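Local coordinates for beta-lactamase (PDB 6M5Q), which probably hydrolyses beta-lactam antibiotics to substituted beta-amino acids, as a class C serine enzyme that passes through a covalent acyl-enzyme intermediate, at residues L66-S71 against G229-S234; F126-I131 against S157-G162; L277-L282 against V317-T322. The protein carries 1 engineered substitution. All coordinates share one frame; numbering follows the deposited sequence.

Contact 1: residues L66-S71 against G229-S234; sequences LFEVGS and GIKTTS. With IM2 ((5R)-5-[(1S,2R)-1-formyl-2-hydroxypropyl]-3-[(2-{[(E)-iminomethyl]amino}ethyl)sulfanyl]-4,5-dihydro-1H-pyrrole-2-carbox ylic acid), chain B.
Phe67-Glu68, the short strand leading into the nucleophile, pairs with Lys231-Thr232 in a small antiparallel sheet; strand 193-194 lies beyond strand 231-232. Phe67 and Thr232 form a hydrogen-bonded pair. Phe67 N donates to Thr232 O at 2.9 Å, almost straight at 171°, and Thr232 N returns a bond to Phe67 O at 3.0 Å. Glu68 and Lys231 follow as a non-hydrogen-bonded pair. Their side chains run alongside each other in the same direction, with the Glu68 CG and Lys231 CG atoms 4.1 Å apart. The charged ends then part. Lys231 bends at its second torsion (chi2 93°), which carries NZ back to Gly229 O at 2.9 Å; NZ also bonds Leu195 O. The Glu68 carboxylate is held instead by Tyr205, Thr325 and the backbone N of Val218. The pairing continues as Val69 N bonds Ile230 O at 3.2 Å. Water 1 extends it, donating to Ile230 O and accepting from Gly70 N, so that carbonyl takes two bonds. Val69 packs on the partner strand with both methyls. Its CG1 meets Thr232 CG2 at 3.7 Å, the two side chains crossing at about a right angle, and its CG2 meets Ile230 CG2. Two residues on, Ser71 OG is bonded to IM2 C7 at 1.4 Å. This is the acylated serine of the Ser-x-x-Lys motif of serine beta-lactamases, just past a short buried strand pair.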
loop_
_atom_site.group_PDB
_atom_site.type_symbol
_atom_site.label_atom_id
_atom_site.label_comp_id
_atom_site.label_asym_id
_atom_site.label_seq_id
_atom_site.Cartn_x
_atom_site.Cartn_y
_atom_site.Cartn_z
ATOM N N LEU A 66 -16.310 -0.884 -0.051
ATOM C CA LEU A 66 -14.996 -1.488 -0.203
ATOM C C LEU A 66 -14.468 -1.183 -1.595
ATOM O O LEU A 66 -15.170 -1.388 -2.595
ATOM C CB LEU A 66 -15.092 -3.010 -0.028
ATOM C CG LEU A 66 -15.610 -3.450 1.339
ATOM C CD1 LEU A 66 -16.016 -4.936 1.279
ATOM C CD2 LEU A 66 -14.520 -3.262 2.392
ATOM N N PHE A 67 -13.200 -0.782 -1.650
ATOM C CA PHE A 67 -12.492 -0.551 -2.895
ATOM C C PHE A 67 -11.281 -1.468 -2.946
ATOM O O PHE A 67 -10.648 -1.745 -1.916
ATOM C CB PHE A 67 -11.949 0.888 -2.922
ATOM C CG PHE A 67 -13.019 1.964 -2.999
ATOM C CD1 PHE A 67 -13.667 2.410 -1.861
ATOM C CD2 PHE A 67 -13.340 2.569 -4.212
ATOM C CE1 PHE A 67 -14.623 3.425 -1.925
ATOM C CE2 PHE A 67 -14.306 3.599 -4.269
ATOM C CZ PHE A 67 -14.931 4.019 -3.130
ATOM N N GLU A 68 -10.915 -1.896 -4.155
ATOM C CA GLU A 68 -9.602 -2.506 -4.335
ATOM C C GLU A 68 -8.542 -1.421 -4.234
ATOM O O GLU A 68 -8.719 -0.315 -4.742
ATOM C CB GLU A 68 -9.521 -3.154 -5.714
ATOM C CG GLU A 68 -10.528 -4.287 -5.899
ATOM C CD GLU A 68 -10.631 -4.808 -7.317
ATOM O OE1 GLU A 68 -9.851 -4.412 -8.214
ATOM O OE2 GLU A 68 -11.538 -5.627 -7.533
ATOM N N VAL A 69 -7.426 -1.735 -3.582
ATOM C CA VAL A 69 -6.344 -0.767 -3.433
ATOM C C VAL A 69 -5.061 -1.192 -4.122
ATOM O O VAL A 69 -4.065 -0.467 -4.052
ATOM C CB VAL A 69 -6.092 -0.388 -1.964
ATOM C CG1 VAL A 69 -7.377 0.212 -1.380
ATOM C CG2 VAL A 69 -5.584 -1.591 -1.165
ATOM N N GLY A 70 -5.068 -2.305 -4.829
ATOM C CA GLY A 70 -3.926 -2.645 -5.657
ATOM C C GLY A 70 -2.644 -2.680 -4.854
ATOM O O GLY A 70 -2.586 -3.275 -3.769
ATOM N N SER A 71 -1.605 -2.015 -5.369
ATOM C CA SER A 71 -0.289 -2.076 -4.745
ATOM C C SER A 71 -0.207 -1.423 -3.371
ATOM O O SER A 71 0.814 -1.619 -2.697
ATOM C CB SER A 71 0.792 -1.495 -5.661
ATOM O OG SER A 71 0.879 -2.251 -6.868
ATOM N N GLY A 229 -3.982 -7.859 -3.123
ATOM C CA GLY A 229 -5.184 -8.518 -2.649
ATOM C C GLY A 229 -6.134 -7.725 -1.778
ATOM O O GLY A 229 -7.230 -8.229 -1.511
ATOM N N ILE A 230 -5.771 -6.559 -1.264
ATOM C CA ILE A 230 -6.587 -5.918 -0.226
ATOM C C ILE A 230 -7.786 -5.198 -0.835
ATOM O O ILE A 230 -7.666 -4.412 -1.795
ATOM C CB ILE A 230 -5.729 -4.958 0.613
ATOM C CG1 ILE A 230 -4.670 -5.722 1.438
ATOM C CG2 ILE A 230 -6.603 -4.045 1.501
ATOM C CD1 ILE A 230 -5.218 -6.427 2.671
ATOM N N LYS A 231 -8.953 -5.427 -0.239
ATOM C CA LYS A 231 -10.153 -4.623 -0.447
ATOM C C LYS A 231 -10.531 -4.027 0.900
ATOM O O LYS A 231 -10.549 -4.752 1.906
ATOM C CB LYS A 231 -11.307 -5.506 -0.963
ATOM C CG LYS A 231 -11.030 -6.146 -2.332
ATOM C CD LYS A 231 -10.405 -7.571 -2.213
ATOM C CE LYS A 231 -9.704 -8.016 -3.482
ATOM N NZ LYS A 231 -9.198 -9.371 -3.233
ATOM N N THR A 232 -10.802 -2.722 0.949
ATOM C CA THR A 232 -10.939 -2.059 2.245
ATOM C C THR A 232 -11.748 -0.779 2.092
ATOM O O THR A 232 -12.049 -0.335 0.976
ATOM C CB THR A 232 -9.545 -1.793 2.832
ATOM O OG1 THR A 232 -9.656 -1.252 4.155
ATOM C CG2 THR A 232 -8.743 -0.852 1.931
ATOM N N THR A 233 -12.116 -0.204 3.231
ATOM C CA THR A 233 -12.817 1.075 3.266
ATOM C C THR A 233 -11.812 2.196 3.518
ATOM O O THR A 233 -10.728 1.990 4.071
ATOM C CB THR A 233 -13.856 1.120 4.383
ATOM O OG1 THR A 233 -13.163 1.061 5.630
ATOM C CG2 THR A 233 -14.852 -0.032 4.271
ATOM N N SER A 234 -12.215 3.415 3.148
ATOM C CA SER A 234 -11.377 4.567 3.468
ATOM C C SER A 234 -11.204 4.738 4.974
ATOM O O SER A 234 -10.139 5.160 5.429
ATOM C CB SER A 234 -11.930 5.835 2.820
ATOM O OG SER A 234 -13.212 6.109 3.362
HETATM C C7 IM2 B . 0.351 -1.743 -8.003
HETATM C C2 IM2 B . 2.916 -0.265 -9.435
HETATM C C6 IM2 B . 0.578 -2.549 -9.327
HETATM C C5 IM2 B . 1.914 -2.370 -9.830
HETATM C C3 IM2 B . 3.367 -1.271 -8.417
HETATM O O7 IM2 B . -0.437 -0.847 -7.989
HETATM C C61 IM2 B . 0.362 -4.066 -9.034
HETATM O O62 IM2 B . 0.471 -4.750 -10.249
HETATM C C62 IM2 B . -1.001 -4.289 -8.413
HETATM N N4 IM2 B . 2.957 -2.495 -8.676
HETATM C C31 IM2 B . 3.971 -0.894 -7.088
HETATM O O31 IM2 B . 3.639 0.207 -6.598
HETATM O O32 IM2 B . 4.789 -1.676 -6.536
HETATM S S21 IM2 B . 4.271 0.777 -10.037
HETATM C C22 IM2 B . 5.035 1.877 -8.775
HETATM C C23 IM2 B . 4.154 2.903 -8.026
HETATM N N24 IM2 B . 4.965 3.972 -7.414
HETATM C C25 IM2 B . 4.869 4.608 -6.080
HETATM N N26 IM2 B . 4.069 4.407 -5.101
HETATM C C1 IM2 B . 2.181 -0.931 -10.402
HETATM O O HOH W 1 -6.761 -4.657 -4.465
#

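Contact 2: residues F126-I131 against S157-G162; sequences FMPEDI and SNIGTG. With IM2 ((5R)-5-[(1S,2R)-1-formyl-2-hydroxypropyl]-3-[(2-{[(E)-iminomethyl]amino}ethyl)sulfanyl]-4,5-dihydro-1H-pyrrole-2-carbox ylic acid), chain B.
Ile159, in the first turn of helix 158-171, packs against the loop backbone at Phe126 and Met127, and this is the tight part of the contact. Its CD1 lies 3.7 Å from Phe126 O, and its CG1 comes within 3.9 Å of Met127 N. CG1 is anti to the carbonyl carbon of Ile159 (chi1 -48°), which turns this longer branch to the loop. Pro128 CD adds a crosswise contact with Ile159 CD1 at 4.1 Å. Met127 CE reaches the shorter branch, Ile159 CG2, more loosely at 4.3 Å. Helix 134-142 backs the loop, with Leu137 against Met127 and Tyr140 against Pro128.

The other side is looser and polar. Phe126 is an exposed residue. Its ring runs beside Asn158 with ring and amide planes 83° apart, and Phe126 CD1 is 3.7 Å from Asn158 ND2. No direct hydrogen bond joins the two segments. Water 2 links them instead, accepting from Met127 N at 3.0 Å and from Asn158 ND2 at 3.1 Å, and it sits at the edge of the Phe126 ring, in its plane. ND2 also donates to IM2 O62 at 2.9 Å, with an N-H...O angle of 168°. On the other arm of the amide, OD1 accepts from Lys74 NZ. Asn158 belongs to the Tyr-x-Asn motif of class C enzymes, with phenylalanine at the tyrosine position in this chain, Phe156, probably the engineered substitution. Donors and acceptors thus fix the rotation of the Asn158 amide: nitrogen to the ligand hydroxyl and the water, oxygen to Lys74.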
loop_
_atom_site.group_PDB
_atom_site.type_symbol
_atom_site.label_atom_id
_atom_site.label_comp_id
_atom_site.label_asym_id
_atom_site.label_seq_id
_atom_site.Cartn_x
_atom_site.Cartn_y
_atom_site.Cartn_z
ATOM N N PHE A 126 5.643 -8.253 -13.111
ATOM C CA PHE A 126 4.476 -9.125 -13.167
ATOM C C PHE A 126 4.850 -10.595 -13.098
ATOM O O PHE A 126 5.778 -11.058 -13.780
ATOM C CB PHE A 126 3.650 -8.873 -14.433
ATOM C CG PHE A 126 2.954 -7.541 -14.438
ATOM C CD1 PHE A 126 1.943 -7.267 -13.537
ATOM C CD2 PHE A 126 3.327 -6.562 -15.330
ATOM C CE1 PHE A 126 1.304 -6.044 -13.536
ATOM C CE2 PHE A 126 2.698 -5.317 -15.343
ATOM C CZ PHE A 126 1.679 -5.057 -14.424
ATOM N N MET A 127 4.090 -11.327 -12.293
ATOM C CA MET A 127 4.189 -12.773 -12.295
ATOM C C MET A 127 3.841 -13.300 -13.685
ATOM O O MET A 127 2.836 -12.877 -14.270
ATOM C CB MET A 127 3.181 -13.327 -11.290
ATOM C CG MET A 127 3.252 -14.841 -11.119
ATOM S SD MET A 127 4.716 -15.349 -10.204
ATOM C CE MET A 127 4.297 -14.796 -8.554
ATOM N N PRO A 128 4.636 -14.202 -14.252
ATOM C CA PRO A 128 4.257 -14.806 -15.537
ATOM C C PRO A 128 2.896 -15.493 -15.460
ATOM O O PRO A 128 2.585 -16.188 -14.491
ATOM C CB PRO A 128 5.383 -15.806 -15.794
ATOM C CG PRO A 128 6.557 -15.229 -15.066
ATOM C CD PRO A 128 5.985 -14.599 -13.815
ATOM N N GLU A 129 2.083 -15.298 -16.509
ATOM C CA GLU A 129 0.682 -15.714 -16.473
ATOM C C GLU A 129 0.505 -17.225 -16.398
ATOM O O GLU A 129 -0.536 -17.691 -15.927
ATOM C CB GLU A 129 -0.083 -15.153 -17.678
ATOM N N ASP A 130 1.483 -18.004 -16.842
ATOM C CA ASP A 130 1.351 -19.456 -16.843
ATOM C C ASP A 130 1.781 -20.107 -15.535
ATOM O O ASP A 130 1.732 -21.335 -15.419
ATOM C CB ASP A 130 2.117 -20.069 -18.023
ATOM C CG ASP A 130 3.605 -19.836 -17.935
ATOM O OD1 ASP A 130 4.032 -18.742 -17.486
ATOM O OD2 ASP A 130 4.362 -20.751 -18.324
ATOM N N ILE A 131 2.191 -19.335 -14.534
ATOM C CA ILE A 131 2.535 -19.911 -13.240
ATOM C C ILE A 131 1.258 -20.026 -12.418
ATOM O O ILE A 131 0.682 -19.016 -12.003
ATOM C CB ILE A 131 3.599 -19.084 -12.515
ATOM C CG1 ILE A 131 4.928 -19.151 -13.287
ATOM C CG2 ILE A 131 3.762 -19.603 -11.104
ATOM C CD1 ILE A 131 6.008 -18.335 -12.660
ATOM N N SER A 157 8.204 -4.716 -8.136
ATOM C CA SER A 157 7.995 -6.130 -8.414
ATOM C C SER A 157 6.841 -6.702 -7.606
ATOM O O SER A 157 6.876 -6.671 -6.371
ATOM C CB SER A 157 9.267 -6.927 -8.139
ATOM O OG SER A 157 9.037 -8.302 -8.412
ATOM N N ASN A 158 5.844 -7.277 -8.291
ATOM C CA ASN A 158 4.842 -8.050 -7.566
ATOM C C ASN A 158 5.407 -9.372 -7.087
ATOM O O ASN A 158 5.006 -9.865 -6.027
ATOM C CB ASN A 158 3.625 -8.331 -8.436
ATOM C CG ASN A 158 2.874 -7.063 -8.819
ATOM O OD1 ASN A 158 3.051 -6.002 -8.217
ATOM N ND2 ASN A 158 1.983 -7.188 -9.796
ATOM N N ILE A 159 6.328 -9.975 -7.850
ATOM C CA ILE A 159 6.931 -11.242 -7.434
ATOM C C ILE A 159 7.739 -11.053 -6.162
ATOM O O ILE A 159 7.612 -11.831 -5.215
ATOM C CB ILE A 159 7.811 -11.824 -8.554
ATOM C CG1 ILE A 159 7.084 -11.805 -9.892
ATOM C CG2 ILE A 159 8.251 -13.235 -8.185
ATOM C CD1 ILE A 159 7.966 -12.320 -11.027
ATOM N N GLY A 160 8.572 -10.014 -6.125
ATOM C CA GLY A 160 9.355 -9.745 -4.925
ATOM C C GLY A 160 8.478 -9.519 -3.703
ATOM O O GLY A 160 8.741 -10.066 -2.635
ATOM N N THR A 161 7.395 -8.745 -3.856
ATOM C CA THR A 161 6.507 -8.534 -2.710
ATOM C C THR A 161 5.860 -9.848 -2.289
ATOM O O THR A 161 5.659 -10.105 -1.088
ATOM C CB THR A 161 5.415 -7.521 -3.047
ATOM O OG1 THR A 161 6.000 -6.345 -3.606
ATOM C CG2 THR A 161 4.680 -7.123 -1.753
ATOM N N GLY A 162 5.539 -10.697 -3.271
ATOM C CA GLY A 162 5.035 -12.025 -2.956
ATOM C C GLY A 162 5.979 -12.803 -2.064
ATOM O O GLY A 162 5.565 -13.387 -1.054
HETATM C C7 IM2 B . 0.351 -1.743 -8.003
HETATM C C2 IM2 B . 2.916 -0.265 -9.435
HETATM C C6 IM2 B . 0.578 -2.549 -9.327
HETATM C C5 IM2 B . 1.914 -2.370 -9.830
HETATM C C3 IM2 B . 3.367 -1.271 -8.417
HETATM O O7 IM2 B . -0.437 -0.847 -7.989
HETATM C C61 IM2 B . 0.362 -4.066 -9.034
HETATM O O62 IM2 B . 0.471 -4.750 -10.249
HETATM C C62 IM2 B . -1.001 -4.289 -8.413
HETATM N N4 IM2 B . 2.957 -2.495 -8.676
HETATM C C31 IM2 B . 3.971 -0.894 -7.088
HETATM O O31 IM2 B . 3.639 0.207 -6.598
HETATM O O32 IM2 B . 4.789 -1.676 -6.536
HETATM S S21 IM2 B . 4.271 0.777 -10.037
HETATM C C22 IM2 B . 5.035 1.877 -8.775
HETATM C C23 IM2 B . 4.154 2.903 -8.026
HETATM N N24 IM2 B . 4.965 3.972 -7.414
HETATM C C25 IM2 B . 4.869 4.608 -6.080
HETATM N N26 IM2 B . 4.069 4.407 -5.101
HETATM C C1 IM2 B . 2.181 -0.931 -10.402
HETATM O O HOH W 2 1.769 -10.075 -10.883
#

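Contact 3: residues L277-L282 against V317-T322; sequences LMWEQL and VWINKT. With IM2 ((5R)-5-[(1S,2R)-1-formyl-2-hydroxypropyl]-3-[(2-{[(E)-iminomethyl]amino}ethyl)sulfanyl]-4,5-dihydro-1H-pyrrole-2-carbox ylic acid), chain B.
Lys321 runs past Trp279 and Met278 to reach the ligand. Its CB rests 3.7 Å from Trp279 CZ3, and its CD is 3.7 Å from Met278 O. CG is anti to the backbone N (chi1 -176°), and two later bends in the chain bring NZ to IM2 O31, a carboxylate oxygen, at 2.6 Å. A second bond, from Lys321 NZ to Thr322 O at 2.9 Å in the carbonyl plane, steadies the ammonium group. Two other side chains meet the far tail of the ligand. IM2 N26 donates to Thr322 OG1 at 3.1 Å, and Glu280 OE2 lies 3.0 Å from IM2 C25. If this amidine tail is protonated, the carboxylate probably stabilises it. Phe156 also touches the Glu280 side chain.

The strand pairing sets these groups in place. Strands 280-282 and 317-322 run antiparallel, their directions 153° apart. Glu280 and Asn320 form a hydrogen-bonded pair, with Asn320 N to Glu280 O at 2.8 Å and a return bond from Glu280 N to Asn320 O. Leu282 and Trp318 pair the same way, and the non-hydrogen-bonded pair Gln281-Ile319 lies between. Gln281 and Ile319 point to the opposite face from Glu280, Asn320, Leu282 and Trp318.

Trp279 is itself positioned from behind: its CB meets Ile319 CG2 at 3.9 Å, while Asn320 O lies near the plane of the indole at its edge. Phe334 meets the indole edge to face, and Thr75 of helix 73-86 touches both Trp279 and Lys321. Lys321 and Thr322 begin the Lys-Thr-Gly motif, carried on a central sheet strand beside the active site as in other class C beta-lactamases.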
loop_
_atom_site.group_PDB
_atom_site.type_symbol
_atom_site.label_atom_id
_atom_site.label_comp_id
_atom_site.label_asym_id
_atom_site.label_seq_id
_atom_site.Cartn_x
_atom_site.Cartn_y
_atom_site.Cartn_z
ATOM N N LEU A 277 10.464 0.278 3.574
ATOM C CA LEU A 277 9.942 -1.076 3.383
ATOM C C LEU A 277 8.580 -0.943 2.715
ATOM O O LEU A 277 7.563 -0.695 3.371
ATOM C CB LEU A 277 9.894 -1.855 4.695
ATOM C CG LEU A 277 10.073 -3.372 4.523
ATOM C CD1 LEU A 277 11.489 -3.720 4.071
ATOM C CD2 LEU A 277 9.727 -4.116 5.807
ATOM N N MET A 278 8.585 -1.041 1.379
ATOM C CA MET A 278 7.450 -0.796 0.473
ATOM C C MET A 278 6.978 0.654 0.417
ATOM O O MET A 278 6.826 1.197 -0.686
ATOM C CB MET A 278 6.277 -1.769 0.721
ATOM C CG MET A 278 6.636 -3.220 0.345
ATOM S SD MET A 278 6.934 -3.378 -1.441
ATOM C CE MET A 278 7.970 -4.840 -1.457
ATOM N N TRP A 279 6.784 1.319 1.556
ATOM C CA TRP A 279 6.493 2.752 1.507
ATOM C C TRP A 279 7.624 3.505 0.798
ATOM O O TRP A 279 8.784 3.079 0.804
ATOM C CB TRP A 279 6.377 3.322 2.932
ATOM C CG TRP A 279 5.230 2.788 3.732
ATOM C CD1 TRP A 279 5.284 1.880 4.767
ATOM C CD2 TRP A 279 3.853 3.146 3.583
ATOM N NE1 TRP A 279 4.027 1.658 5.274
ATOM C CE2 TRP A 279 3.127 2.428 4.581
ATOM C CE3 TRP A 279 3.162 4.019 2.731
ATOM C CZ2 TRP A 279 1.748 2.533 4.715
ATOM C CZ3 TRP A 279 1.776 4.127 2.871
ATOM C CH2 TRP A 279 1.099 3.391 3.862
ATOM N N GLU A 280 7.278 4.654 0.220
ATOM C CA GLU A 280 8.224 5.586 -0.385
ATOM C C GLU A 280 8.084 6.924 0.320
ATOM O O GLU A 280 6.986 7.278 0.764
ATOM C CB GLU A 280 7.877 5.833 -1.883
ATOM C CG GLU A 280 7.864 4.586 -2.727
ATOM C CD GLU A 280 7.654 4.899 -4.197
ATOM O OE1 GLU A 280 7.524 6.090 -4.564
ATOM O OE2 GLU A 280 7.608 3.940 -4.983
ATOM N N GLN A 281 9.184 7.682 0.421
ATOM C CA GLN A 281 9.113 8.963 1.116
ATOM C C GLN A 281 10.006 10.001 0.452
ATOM O O GLN A 281 10.966 9.675 -0.260
ATOM C CB GLN A 281 9.416 8.863 2.604
ATOM C CG GLN A 281 10.867 8.559 2.888
ATOM C CD GLN A 281 11.115 8.298 4.386
ATOM O OE1 GLN A 281 10.296 7.711 5.089
ATOM N NE2 GLN A 281 12.297 8.712 4.876
ATOM N N LEU A 282 9.675 11.271 0.720
ATOM C CA LEU A 282 10.419 12.457 0.326
ATOM C C LEU A 282 10.575 13.353 1.546
ATOM O O LEU A 282 9.749 13.313 2.451
ATOM C CB LEU A 282 9.662 13.242 -0.755
ATOM C CG LEU A 282 9.640 12.661 -2.168
ATOM C CD1 LEU A 282 8.620 13.369 -3.011
ATOM C CD2 LEU A 282 11.003 12.829 -2.785
ATOM N N VAL A 317 8.900 14.078 6.983
ATOM C CA VAL A 317 8.873 13.450 5.668
ATOM C C VAL A 317 7.438 13.303 5.213
ATOM O O VAL A 317 6.511 13.253 6.023
ATOM C CB VAL A 317 9.551 12.056 5.650
ATOM C CG1 VAL A 317 11.082 12.183 5.777
ATOM C CG2 VAL A 317 8.985 11.162 6.726
ATOM N N TRP A 318 7.287 13.212 3.889
ATOM C CA TRP A 318 6.037 12.875 3.219
ATOM C C TRP A 318 6.146 11.399 2.850
ATOM O O TRP A 318 6.980 11.023 2.032
ATOM C CB TRP A 318 5.933 13.726 1.962
ATOM C CG TRP A 318 4.818 13.408 1.014
ATOM C CD1 TRP A 318 4.785 12.400 0.080
ATOM C CD2 TRP A 318 3.617 14.170 0.823
ATOM N NE1 TRP A 318 3.619 12.467 -0.645
ATOM C CE2 TRP A 318 2.886 13.547 -0.218
ATOM C CE3 TRP A 318 3.091 15.317 1.429
ATOM C CZ2 TRP A 318 1.654 14.031 -0.651
ATOM C CZ3 TRP A 318 1.862 15.786 1.000
ATOM C CH2 TRP A 318 1.159 15.145 -0.033
ATOM N N ILE A 319 5.338 10.548 3.489
ATOM C CA ILE A 319 5.356 9.101 3.247
ATOM C C ILE A 319 4.139 8.762 2.411
ATOM O O ILE A 319 3.038 9.228 2.711
ATOM C CB ILE A 319 5.352 8.320 4.570
ATOM C CG1 ILE A 319 6.549 8.745 5.426
ATOM C CG2 ILE A 319 5.405 6.824 4.279
ATOM C CD1 ILE A 319 6.589 8.088 6.794
ATOM N N ASN A 320 4.305 7.957 1.358
ATOM C CA ASN A 320 3.161 7.749 0.473
ATOM C C ASN A 320 3.265 6.419 -0.261
ATOM O O ASN A 320 4.316 5.768 -0.301
ATOM C CB ASN A 320 2.922 8.958 -0.480
ATOM C CG ASN A 320 3.983 9.114 -1.584
ATOM O OD1 ASN A 320 5.062 8.456 -1.591
ATOM N ND2 ASN A 320 3.698 9.991 -2.509
ATOM N N LYS A 321 2.131 6.029 -0.834
ATOM C CA LYS A 321 2.070 4.834 -1.666
ATOM C C LYS A 321 0.868 4.960 -2.589
ATOM O O LYS A 321 -0.225 5.303 -2.139
ATOM C CB LYS A 321 1.923 3.588 -0.787
ATOM C CG LYS A 321 1.957 2.268 -1.564
ATOM C CD LYS A 321 3.370 1.914 -1.883
ATOM C CE LYS A 321 3.419 0.837 -2.954
ATOM N NZ LYS A 321 3.257 1.419 -4.293
ATOM N N THR A 322 1.069 4.669 -3.874
ATOM C CA THR A 322 -0.015 4.545 -4.840
ATOM C C THR A 322 -0.343 3.073 -5.038
ATOM O O THR A 322 0.483 2.192 -4.812
ATOM C CB THR A 322 0.382 5.130 -6.204
ATOM O OG1 THR A 322 1.482 4.388 -6.729
ATOM C CG2 THR A 322 0.785 6.584 -6.083
HETATM C C7 IM2 B . 0.351 -1.743 -8.003
HETATM C C2 IM2 B . 2.916 -0.265 -9.435
HETATM C C6 IM2 B . 0.578 -2.549 -9.327
HETATM C C5 IM2 B . 1.914 -2.370 -9.830
HETATM C C3 IM2 B . 3.367 -1.271 -8.417
HETATM O O7 IM2 B . -0.437 -0.847 -7.989
HETATM C C61 IM2 B . 0.362 -4.066 -9.034
HETATM O O62 IM2 B . 0.471 -4.750 -10.249
HETATM C C62 IM2 B . -1.001 -4.289 -8.413
HETATM N N4 IM2 B . 2.957 -2.495 -8.676
HETATM C C31 IM2 B . 3.971 -0.894 -7.088
HETATM O O31 IM2 B . 3.639 0.207 -6.598
HETATM O O32 IM2 B . 4.789 -1.676 -6.536
HETATM S S21 IM2 B . 4.271 0.777 -10.037
HETATM C C22 IM2 B . 5.035 1.877 -8.775
HETATM C C23 IM2 B . 4.154 2.903 -8.026
HETATM N N24 IM2 B . 4.965 3.972 -7.414
HETATM C C25 IM2 B . 4.869 4.608 -6.080
HETATM N N26 IM2 B . 4.069 4.407 -5.101
HETATM C C1 IM2 B . 2.181 -0.931 -10.402
#

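How the contacts relate
The three contacts meet at one active site. Their centres lie about 18 to 22 Å apart, yet each touches the same IM2. Contact 2 falls within the stretch of chain between the two segments of contact 1, and contact 3 follows later. Contact 1 belongs to the small sheet, contact 3 to the large antiparallel sheet, and contact 2 to the loop between helices 113-117 and 134-142 and the start of helix 158-171. Contacts 1 and 3 meet where Ser71 O is 3.6 Å from Lys321 CE; contacts 2 and 3 meet at Thr161 and Met278. Nucleophile, asparagine and Lys-Thr motif residues, distant in sequence, are thus gathered around one bound acyl group.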